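Local structure of protein (sliding clamp) (Enterobacteria phage RB69, 1B77) at residues L11-S16 with K188-N193; R32-T37 with T99-N104; M1-D6 with I44-D49. The protein probably forms a trimeric ring around duplex DNA that tethers the replicative DNA polymerase, making DNA synthesis processive. All coordinates share one frame; numbering follows the deposited sequence.

Interaction 1: residues L11-S16 with K188-N193; sequences LKNFAS and KIQPGN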
loop_
_atom_site.group_PDB
_atom_site.type_symbol
_atom_site.label_atom_id
_atom_site.label_comp_id
_atom_site.label_asym_id
_atom_site.label_seq_id
_atom_site.Cartn_x
_atom_site.Cartn_y
_atom_site.Cartn_z
ATOM N N LEU A 11 -4.662 -11.055 -20.435
ATOM C CA LEU A 11 -3.285 -11.535 -20.417
ATOM C C LEU A 11 -2.693 -11.411 -19.017
ATOM O O LEU A 11 -1.825 -12.195 -18.623
ATOM C CB LEU A 11 -2.428 -10.748 -21.415
ATOM C CG LEU A 11 -2.572 -11.223 -22.858
ATOM C CD1 LEU A 11 -1.867 -10.268 -23.805
ATOM C CD2 LEU A 11 -2.000 -12.649 -22.964
ATOM N N LYS A 12 -3.166 -10.421 -18.269
ATOM C CA LYS A 12 -2.690 -10.209 -16.913
ATOM C C LYS A 12 -3.203 -11.345 -16.015
ATOM O O LYS A 12 -2.504 -11.772 -15.097
ATOM C CB LYS A 12 -3.152 -8.847 -16.386
ATOM C CG LYS A 12 -2.228 -8.266 -15.317
ATOM C CD LYS A 12 -2.658 -6.878 -14.844
ATOM C CE LYS A 12 -1.644 -6.301 -13.829
ATOM N NZ LYS A 12 -0.280 -6.022 -14.424
ATOM N N ASN A 13 -4.410 -11.843 -16.280
ATOM C CA ASN A 13 -4.938 -12.958 -15.489
ATOM C C ASN A 13 -4.114 -14.206 -15.814
ATOM O O ASN A 13 -3.805 -14.998 -14.929
ATOM C CB ASN A 13 -6.420 -13.205 -15.809
ATOM C CG ASN A 13 -6.956 -14.495 -15.176
ATOM O OD1 ASN A 13 -7.207 -15.480 -15.873
ATOM N ND2 ASN A 13 -7.134 -14.488 -13.858
ATOM N N PHE A 14 -3.748 -14.360 -17.084
ATOM C CA PHE A 14 -2.934 -15.495 -17.528
ATOM C C PHE A 14 -1.546 -15.496 -16.861
ATOM O O PHE A 14 -1.053 -16.548 -16.443
ATOM C CB PHE A 14 -2.780 -15.470 -19.061
ATOM C CG PHE A 14 -3.981 -16.001 -19.820
ATOM C CD1 PHE A 14 -5.271 -15.877 -19.312
ATOM C CD2 PHE A 14 -3.812 -16.603 -21.071
ATOM C CE1 PHE A 14 -6.380 -16.343 -20.042
ATOM C CE2 PHE A 14 -4.909 -17.070 -21.804
ATOM C CZ PHE A 14 -6.197 -16.940 -21.286
ATOM N N ALA A 15 -0.922 -14.323 -16.748
ATOM C CA ALA A 15 0.401 -14.223 -16.129
ATOM C C ALA A 15 0.395 -14.702 -14.679
ATOM O O ALA A 15 1.438 -15.078 -14.141
ATOM C CB ALA A 15 0.913 -12.786 -16.192
ATOM N N SER A 16 -0.769 -14.681 -14.037
ATOM C CA SER A 16 -0.845 -15.144 -12.664
ATOM C C SER A 16 -0.895 -16.678 -12.670
ATOM O O SER A 16 -0.675 -17.322 -11.645
ATOM C CB SER A 16 -2.085 -14.578 -11.972
ATOM O OG SER A 16 -3.256 -15.206 -12.458
ATOM N N LYS A 188 -7.361 -19.499 -10.143
ATOM C CA LYS A 188 -6.918 -18.189 -10.629
ATOM C C LYS A 188 -7.955 -17.641 -11.613
ATOM O O LYS A 188 -7.608 -17.138 -12.678
ATOM C CB LYS A 188 -5.569 -18.325 -11.349
ATOM C CG LYS A 188 -4.509 -19.115 -10.593
ATOM C CD LYS A 188 -3.927 -18.337 -9.430
ATOM C CE LYS A 188 -2.953 -19.197 -8.640
ATOM N NZ LYS A 188 -1.837 -19.722 -9.476
ATOM N N ILE A 189 -9.224 -17.756 -11.245
ATOM C CA ILE A 189 -10.329 -17.299 -12.081
ATOM C C ILE A 189 -10.626 -15.814 -11.887
ATOM O O ILE A 189 -10.896 -15.380 -10.770
ATOM C CB ILE A 189 -11.612 -18.090 -11.743
ATOM C CG1 ILE A 189 -11.458 -19.544 -12.179
ATOM C CG2 ILE A 189 -12.812 -17.465 -12.413
ATOM C CD1 ILE A 189 -10.508 -20.333 -11.335
ATOM N N GLN A 190 -10.598 -15.037 -12.965
ATOM C CA GLN A 190 -10.892 -13.609 -12.851
ATOM C C GLN A 190 -12.382 -13.411 -12.531
ATOM O O GLN A 190 -13.194 -14.280 -12.809
ATOM C CB GLN A 190 -10.526 -12.875 -14.153
ATOM C CG GLN A 190 -11.370 -13.252 -15.368
ATOM C CD GLN A 190 -11.082 -12.367 -16.576
ATOM O OE1 GLN A 190 -11.834 -12.363 -17.544
ATOM N NE2 GLN A 190 -9.989 -11.627 -16.526
ATOM N N PRO A 191 -12.758 -12.271 -11.933
ATOM C CA PRO A 191 -14.174 -12.048 -11.607
ATOM C C PRO A 191 -15.162 -12.179 -12.771
ATOM O O PRO A 191 -14.878 -11.772 -13.889
ATOM C CB PRO A 191 -14.172 -10.648 -10.995
ATOM C CG PRO A 191 -12.960 -10.007 -11.596
ATOM C CD PRO A 191 -11.948 -11.114 -11.523
ATOM N N GLY A 192 -16.322 -12.766 -12.486
ATOM C CA GLY A 192 -17.344 -12.954 -13.508
ATOM C C GLY A 192 -18.302 -14.099 -13.206
ATOM O O GLY A 192 -18.186 -14.759 -12.167
ATOM N N ASN A 193 -19.255 -14.322 -14.113
ATOM C CA ASN A 193 -20.240 -15.394 -13.987
ATOM C C ASN A 193 -19.718 -16.591 -14.779
ATOM O O ASN A 193 -19.273 -16.445 -15.923
ATOM C CB ASN A 193 -21.585 -14.959 -14.570
ATOM C CG ASN A 193 -22.180 -13.766 -13.848
ATOM O OD1 ASN A 193 -22.518 -13.843 -12.668
ATOM N ND2 ASN A 193 -22.312 -12.656 -14.558
#

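Interaction 2: residues R32-T37 with T99-N104; sequences RAVNGT and TIVFPN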
loop_
_atom_site.group_PDB
_atom_site.type_symbol
_atom_site.label_atom_id
_atom_site.label_comp_id
_atom_site.label_asym_id
_atom_site.label_seq_id
_atom_site.Cartn_x
_atom_site.Cartn_y
_atom_site.Cartn_z
ATOM N N ARG A 32 -0.820 -22.479 -19.664
ATOM C CA ARG A 32 -0.979 -23.580 -18.736
ATOM C C ARG A 32 0.102 -23.453 -17.673
ATOM O O ARG A 32 1.237 -23.087 -17.980
ATOM C CB ARG A 32 -0.870 -24.917 -19.473
ATOM C CG ARG A 32 -0.888 -26.120 -18.549
ATOM C CD ARG A 32 -1.157 -27.423 -19.299
ATOM N NE ARG A 32 -1.044 -28.565 -18.397
ATOM C CZ ARG A 32 -1.368 -29.818 -18.709
ATOM N NH1 ARG A 32 -1.836 -30.111 -19.919
ATOM N NH2 ARG A 32 -1.220 -30.782 -17.808
ATOM N N ALA A 33 -0.259 -23.745 -16.427
ATOM C CA ALA A 33 0.676 -23.650 -15.316
ATOM C C ALA A 33 1.844 -24.625 -15.464
ATOM O O ALA A 33 1.721 -25.680 -16.092
ATOM C CB ALA A 33 -0.053 -23.904 -14.002
ATOM N N VAL A 34 2.980 -24.252 -14.892
ATOM C CA VAL A 34 4.160 -25.092 -14.936
ATOM C C VAL A 34 3.842 -26.460 -14.345
ATOM O O VAL A 34 4.297 -27.476 -14.857
ATOM C CB VAL A 34 5.324 -24.451 -14.140
ATOM C CG1 VAL A 34 6.504 -25.424 -14.043
ATOM C CG2 VAL A 34 5.764 -23.164 -14.836
ATOM N N ASN A 35 3.048 -26.486 -13.276
ATOM C CA ASN A 35 2.688 -27.742 -12.616
ATOM C C ASN A 35 1.494 -28.430 -13.276
ATOM O O ASN A 35 0.997 -29.441 -12.778
ATOM C CB ASN A 35 2.384 -27.510 -11.138
ATOM C CG ASN A 35 1.173 -26.617 -10.928
ATOM O OD1 ASN A 35 0.322 -26.499 -11.801
ATOM N ND2 ASN A 35 1.078 -26.011 -9.752
ATOM N N GLY A 36 1.037 -27.873 -14.395
ATOM C CA GLY A 36 -0.068 -28.461 -15.136
ATOM C C GLY A 36 -1.453 -28.499 -14.521
ATOM O O GLY A 36 -2.369 -29.064 -15.122
ATOM N N THR A 37 -1.633 -27.901 -13.348
ATOM C CA THR A 37 -2.932 -27.905 -12.681
ATOM C C THR A 37 -3.997 -26.978 -13.281
ATOM O O THR A 37 -5.186 -27.307 -13.282
ATOM C CB THR A 37 -2.789 -27.532 -11.206
ATOM O OG1 THR A 37 -2.306 -26.184 -11.105
ATOM C CG2 THR A 37 -1.820 -28.467 -10.522
ATOM N N THR A 99 12.651 -21.931 -22.396
ATOM C CA THR A 99 12.666 -21.347 -21.047
ATOM C C THR A 99 11.305 -21.023 -20.445
ATOM O O THR A 99 11.230 -20.379 -19.396
ATOM C CB THR A 99 13.509 -20.049 -20.974
ATOM O OG1 THR A 99 12.886 -19.027 -21.758
ATOM C CG2 THR A 99 14.925 -20.302 -21.478
ATOM N N ILE A 100 10.236 -21.443 -21.108
ATOM C CA ILE A 100 8.887 -21.226 -20.594
ATOM C C ILE A 100 8.087 -22.489 -20.843
ATOM O O ILE A 100 8.435 -23.275 -21.722
ATOM C CB ILE A 100 8.167 -20.074 -21.306
ATOM C CG1 ILE A 100 8.014 -20.399 -22.790
ATOM C CG2 ILE A 100 8.931 -18.786 -21.098
ATOM C CD1 ILE A 100 7.118 -19.436 -23.527
ATOM N N VAL A 101 7.024 -22.694 -20.069
ATOM C CA VAL A 101 6.181 -23.869 -20.252
ATOM C C VAL A 101 4.905 -23.404 -20.931
ATOM O O VAL A 101 4.325 -22.393 -20.533
ATOM C CB VAL A 101 5.846 -24.534 -18.901
ATOM C CG1 VAL A 101 4.833 -25.658 -19.103
ATOM C CG2 VAL A 101 7.110 -25.082 -18.282
ATOM N N PHE A 102 4.466 -24.131 -21.953
ATOM C CA PHE A 102 3.274 -23.731 -22.688
ATOM C C PHE A 102 2.531 -24.902 -23.326
ATOM O O PHE A 102 3.119 -25.946 -23.605
ATOM C CB PHE A 102 3.671 -22.734 -23.780
ATOM C CG PHE A 102 4.595 -23.319 -24.829
ATOM C CD1 PHE A 102 4.080 -23.985 -25.942
ATOM C CD2 PHE A 102 5.979 -23.215 -24.695
ATOM C CE1 PHE A 102 4.930 -24.538 -26.903
ATOM C CE2 PHE A 102 6.830 -23.765 -25.645
ATOM C CZ PHE A 102 6.309 -24.426 -26.753
ATOM N N PRO A 103 1.223 -24.737 -23.567
ATOM C CA PRO A 103 0.374 -25.761 -24.185
ATOM C C PRO A 103 0.728 -25.855 -25.673
ATOM O O PRO A 103 0.770 -24.832 -26.360
ATOM C CB PRO A 103 -1.037 -25.203 -23.988
ATOM C CG PRO A 103 -0.903 -24.294 -22.799
ATOM C CD PRO A 103 0.401 -23.615 -23.084
ATOM N N ASN A 104 0.981 -27.059 -26.181
ATOM C CA ASN A 104 1.319 -27.198 -27.605
ATOM C C ASN A 104 0.049 -27.203 -28.455
ATOM O O ASN A 104 0.094 -27.011 -29.667
ATOM C CB ASN A 104 2.125 -28.483 -27.865
ATOM C CG ASN A 104 1.321 -29.756 -27.608
ATOM O OD1 ASN A 104 1.779 -30.861 -27.909
ATOM N ND2 ASN A 104 0.128 -29.610 -27.047
HETATM O O HOH W 1 1.813 -21.072 -21.271
#

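Interaction 3: residues M1-D6 with I44-D49; sequences MKLSKD and ISDEID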
loop_
_atom_site.group_PDB
_atom_site.type_symbol
_atom_site.label_atom_id
_atom_site.label_comp_id
_atom_site.label_asym_id
_atom_site.label_seq_id
_atom_site.Cartn_x
_atom_site.Cartn_y
_atom_site.Cartn_z
ATOM N N MET A 1 1.289 -5.797 -34.612
ATOM C CA MET A 1 0.001 -6.068 -33.913
ATOM C C MET A 1 -0.250 -5.044 -32.816
ATOM O O MET A 1 0.655 -4.317 -32.412
ATOM C CB MET A 1 0.021 -7.459 -33.279
ATOM C CG MET A 1 1.030 -7.593 -32.157
ATOM S SD MET A 1 0.799 -9.084 -31.191
ATOM C CE MET A 1 -0.749 -8.724 -30.452
ATOM N N LYS A 2 -1.487 -5.001 -32.336
ATOM C CA LYS A 2 -1.860 -4.090 -31.270
ATOM C C LYS A 2 -2.602 -4.847 -30.181
ATOM O O LYS A 2 -3.334 -5.791 -30.459
ATOM C CB LYS A 2 -2.742 -2.961 -31.808
ATOM C CG LYS A 2 -2.036 -2.035 -32.787
ATOM C CD LYS A 2 -2.926 -0.861 -33.171
ATOM C CE LYS A 2 -2.214 0.128 -34.094
ATOM N NZ LYS A 2 -1.903 -0.436 -35.442
ATOM N N LEU A 3 -2.396 -4.441 -28.934
ATOM C CA LEU A 3 -3.075 -5.076 -27.818
ATOM C C LEU A 3 -3.977 -4.067 -27.122
ATOM O O LEU A 3 -3.507 -3.059 -26.601
ATOM C CB LEU A 3 -2.063 -5.636 -26.819
ATOM C CG LEU A 3 -1.220 -6.803 -27.332
ATOM C CD1 LEU A 3 -0.207 -7.207 -26.279
ATOM C CD2 LEU A 3 -2.133 -7.972 -27.681
ATOM N N SER A 4 -5.276 -4.341 -27.130
ATOM C CA SER A 4 -6.249 -3.467 -26.485
ATOM C C SER A 4 -6.239 -3.744 -24.985
ATOM O O SER A 4 -5.692 -4.755 -24.536
ATOM C CB SER A 4 -7.648 -3.724 -27.049
ATOM O OG SER A 4 -8.042 -5.064 -26.820
ATOM N N LYS A 5 -6.849 -2.847 -24.215
ATOM C CA LYS A 5 -6.902 -2.990 -22.764
ATOM C C LYS A 5 -7.660 -4.234 -22.306
ATOM O O LYS A 5 -7.344 -4.807 -21.263
ATOM C CB LYS A 5 -7.515 -1.733 -22.134
ATOM C CG LYS A 5 -6.573 -0.526 -22.119
ATOM C CD LYS A 5 -6.065 -0.230 -20.708
ATOM C CE LYS A 5 -5.017 0.881 -20.715
ATOM N NZ LYS A 5 -4.586 1.262 -19.331
ATOM N N ASP A 6 -8.665 -4.645 -23.074
ATOM C CA ASP A 6 -9.430 -5.843 -22.730
ATOM C C ASP A 6 -8.529 -7.069 -22.854
ATOM O O ASP A 6 -8.503 -7.936 -21.975
ATOM C CB ASP A 6 -10.627 -6.009 -23.661
ATOM C CG ASP A 6 -11.717 -5.008 -23.384
ATOM O OD1 ASP A 6 -12.227 -4.987 -22.237
ATOM O OD2 ASP A 6 -12.063 -4.249 -24.318
ATOM N N ILE A 44 -9.767 -13.402 -28.510
ATOM C CA ILE A 44 -9.564 -11.969 -28.337
ATOM C C ILE A 44 -9.931 -11.197 -29.599
ATOM O O ILE A 44 -10.079 -11.784 -30.673
ATOM C CB ILE A 44 -8.091 -11.661 -27.952
ATOM C CG1 ILE A 44 -7.136 -12.305 -28.958
ATOM C CG2 ILE A 44 -7.808 -12.170 -26.548
ATOM C CD1 ILE A 44 -5.657 -12.045 -28.682
ATOM N N SER A 45 -10.073 -9.882 -29.472
ATOM C CA SER A 45 -10.443 -9.052 -30.614
ATOM C C SER A 45 -9.234 -8.542 -31.391
ATOM O O SER A 45 -9.383 -7.945 -32.461
ATOM C CB SER A 45 -11.297 -7.868 -30.151
ATOM O OG SER A 45 -10.603 -7.093 -29.187
ATOM N N ASP A 46 -8.041 -8.773 -30.851
ATOM C CA ASP A 46 -6.808 -8.345 -31.500
ATOM C C ASP A 46 -6.208 -9.497 -32.287
ATOM O O ASP A 46 -6.373 -10.665 -31.924
ATOM C CB ASP A 46 -5.799 -7.859 -30.457
ATOM C CG ASP A 46 -6.291 -6.647 -29.697
ATOM O OD1 ASP A 46 -6.616 -5.641 -30.356
ATOM O OD2 ASP A 46 -6.351 -6.695 -28.450
ATOM N N GLU A 47 -5.501 -9.173 -33.363
ATOM C CA GLU A 47 -4.888 -10.203 -34.182
ATOM C C GLU A 47 -3.392 -10.292 -33.919
ATOM O O GLU A 47 -2.669 -9.327 -34.145
ATOM C CB GLU A 47 -5.116 -9.913 -35.664
ATOM C CG GLU A 47 -4.513 -10.976 -36.569
ATOM C CD GLU A 47 -5.269 -12.283 -36.516
ATOM O OE1 GLU A 47 -5.961 -12.536 -35.499
ATOM O OE2 GLU A 47 -5.172 -13.091 -37.475
ATOM N N ILE A 48 -2.927 -11.440 -33.433
ATOM C CA ILE A 48 -1.501 -11.622 -33.185
ATOM C C ILE A 48 -0.870 -11.933 -34.544
ATOM O O ILE A 48 -1.248 -12.913 -35.192
ATOM C CB ILE A 48 -1.256 -12.789 -32.224
ATOM C CG1 ILE A 48 -1.904 -12.481 -30.872
ATOM C CG2 ILE A 48 0.229 -13.048 -32.091
ATOM C CD1 ILE A 48 -1.804 -13.605 -29.863
ATOM N N ASP A 49 0.084 -11.105 -34.972
ATOM C CA ASP A 49 0.706 -11.287 -36.283
ATOM C C ASP A 49 2.132 -11.812 -36.339
ATOM O O ASP A 49 2.795 -11.715 -37.367
ATOM C CB ASP A 49 0.593 -9.995 -37.101
ATOM C CG ASP A 49 1.228 -8.800 -36.412
ATOM O OD1 ASP A 49 2.018 -8.996 -35.462
ATOM O OD2 ASP A 49 0.938 -7.658 -36.840
HETATM O O HOH W 2 -3.289 -6.630 -33.865
#

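Interaction 1: residues L11-S16 with K188-N193
The amide of Asn13 is met in its plane by the carbonyl O of Lys188 and on one face by CB of Gln190. ND2 donates to Lys188 O at 2.9 Å. The bond is fairly straight, with an angle of 161° at the hydrogen. It comes down on the carbonyl from above, 40° out of the carbonyl plane. CB of Gln190 lies 3.8 Å from Asn13 ND2. The two side chains cross at about a right angle. CG of Asn13 stands anti to the backbone N (chi1 171°), which sends the amide out from the helix toward residues 188-193. The other end of this amide is also held, because the Tyr216 hydroxyl donates to Asn13 OD1. The same hydroxyl accepts from Gln190 N. The contact joins helix 5-15 to the loop between strands 178-183 and 194-201, so it links the N-terminal and C-terminal domains of a processivity factor. Ile189 turns its side chain away from the helix and packs on Tyr216 and Ile218 of strand 215-219. At the helix end, Asn13 O accepts from the backbone N of Ser16. CB of Lys188 lies 4.0 Å from Ser16 OG. The Lys188 chain bends at chi2 and chi4 and brings NZ to Ser16 O, a weak hydrogen bond of 3.4 Å.

Interaction 2: residues R32-T37 with T99-N104
Arg32 meets Pro103 through the root of its side chain, and its charged end plays no part in the contact. CB of Arg32 sits 3.4 Å from CG of the Pro103 ring. Beyond CB the arginine chain is extended, with CG opposite the backbone N (chi1 174°). It carries the guanidinium away from residues 99-104, and CA of Gly36 lies at its edge, in plane. The second touch is apolar. CG2 of Val34 lies 4.2 Å from CG2 of Val101, and the two valines cross at about a right angle. Beside the Arg32 touch a water accepts weakly from Arg32 N and donates to Val101 O at 2.9 Å. Val34 and Asn35 are the middle residues of a type I turn from Ala33 to Gly36. Asn35 OD1 accepts from Thr37 N at 2.9 Å, which makes an Asx turn. This loop joins strands 28-32 and 38-44. Residues 99-104 belong to the long link between strands 88-92 and 114-118, which runs past it. Asn18 also lies here, donating to Arg32 O and touching Val101. With no direct polar bond, apolar touches and a partly weak water bridge hold the link to the end of strand 28-32 and the following turn, so few directional bonds fix it.

Interaction 3: residues M1-D6 with I44-D49
Met1 and Asp49 form a salt bridge between the amino terminus of the chain and a carboxylate. Met1 N lies 2.9 Å from Asp49 OD2, on the syn side of that oxygen. Met1 N also bonds to Glu72 OE2, so two acids hold the terminus. Asp46 carries the hydrogen bonds at the other end. Its OD2 accepts from Ser4 N at 2.9 Å in a nearly straight bond (175°) that arrives from above the carboxylate plane. Ser4 OG donates to the same oxygen at 2.9 Å, from the syn side. Thr7 OG1 is a further partner of OD2. Ser4 is the N-cap of helix 5-15, so the acid sits beside the start of the helix. One pairing is less favourable: Lys2 O and Asp46 OD1 are both acceptors and stand 3.3 Å apart. A water links the backbones between the two ends, accepting from Lys2 N and donating to Glu47 O. The apolar touch is between Met1 and Ile48, which lie side by side and point the same way. The Met1 chain bends at chi3 (-67°), and CE comes to 4.0 Å from Ile48 CG1. Phe50 also touches Met1. The end-to-end directions of residues 1-4 and 45-49 lie 157° apart, roughly antiparallel, and backbone bonds tie Met1 to Ile73 and Ile48 to Gly26. Asp49 pairs with the terminal amino group, and Asp46 takes the N-H and the hydroxyl of Ser4. The negative charge of Asp46 would probably be stabilised by the helix N-terminus beside it.

Overall arrangement
The chain begins in interaction 3, where residues 1-6 lead into helix 5-15. The end of that helix enters interaction 1. Residues 32-37, at the end of strand 28-32 and in the loop after it, start interaction 2. Residues 44-49 then close the loop of interaction 3. Residues 99-104 close interaction 2, and residues 188-193 close the widest loop, that of interaction 1. Interaction 2 is nested inside interaction 1, while interaction 3 crosses both. Interactions 1 and 3 share the helix and touch through Leu3 and Leu11, with centres about 17 Å apart. Interactions 2 and 3 stay within the N-terminal half, whereas interaction 1 ties that half to the C-terminal one.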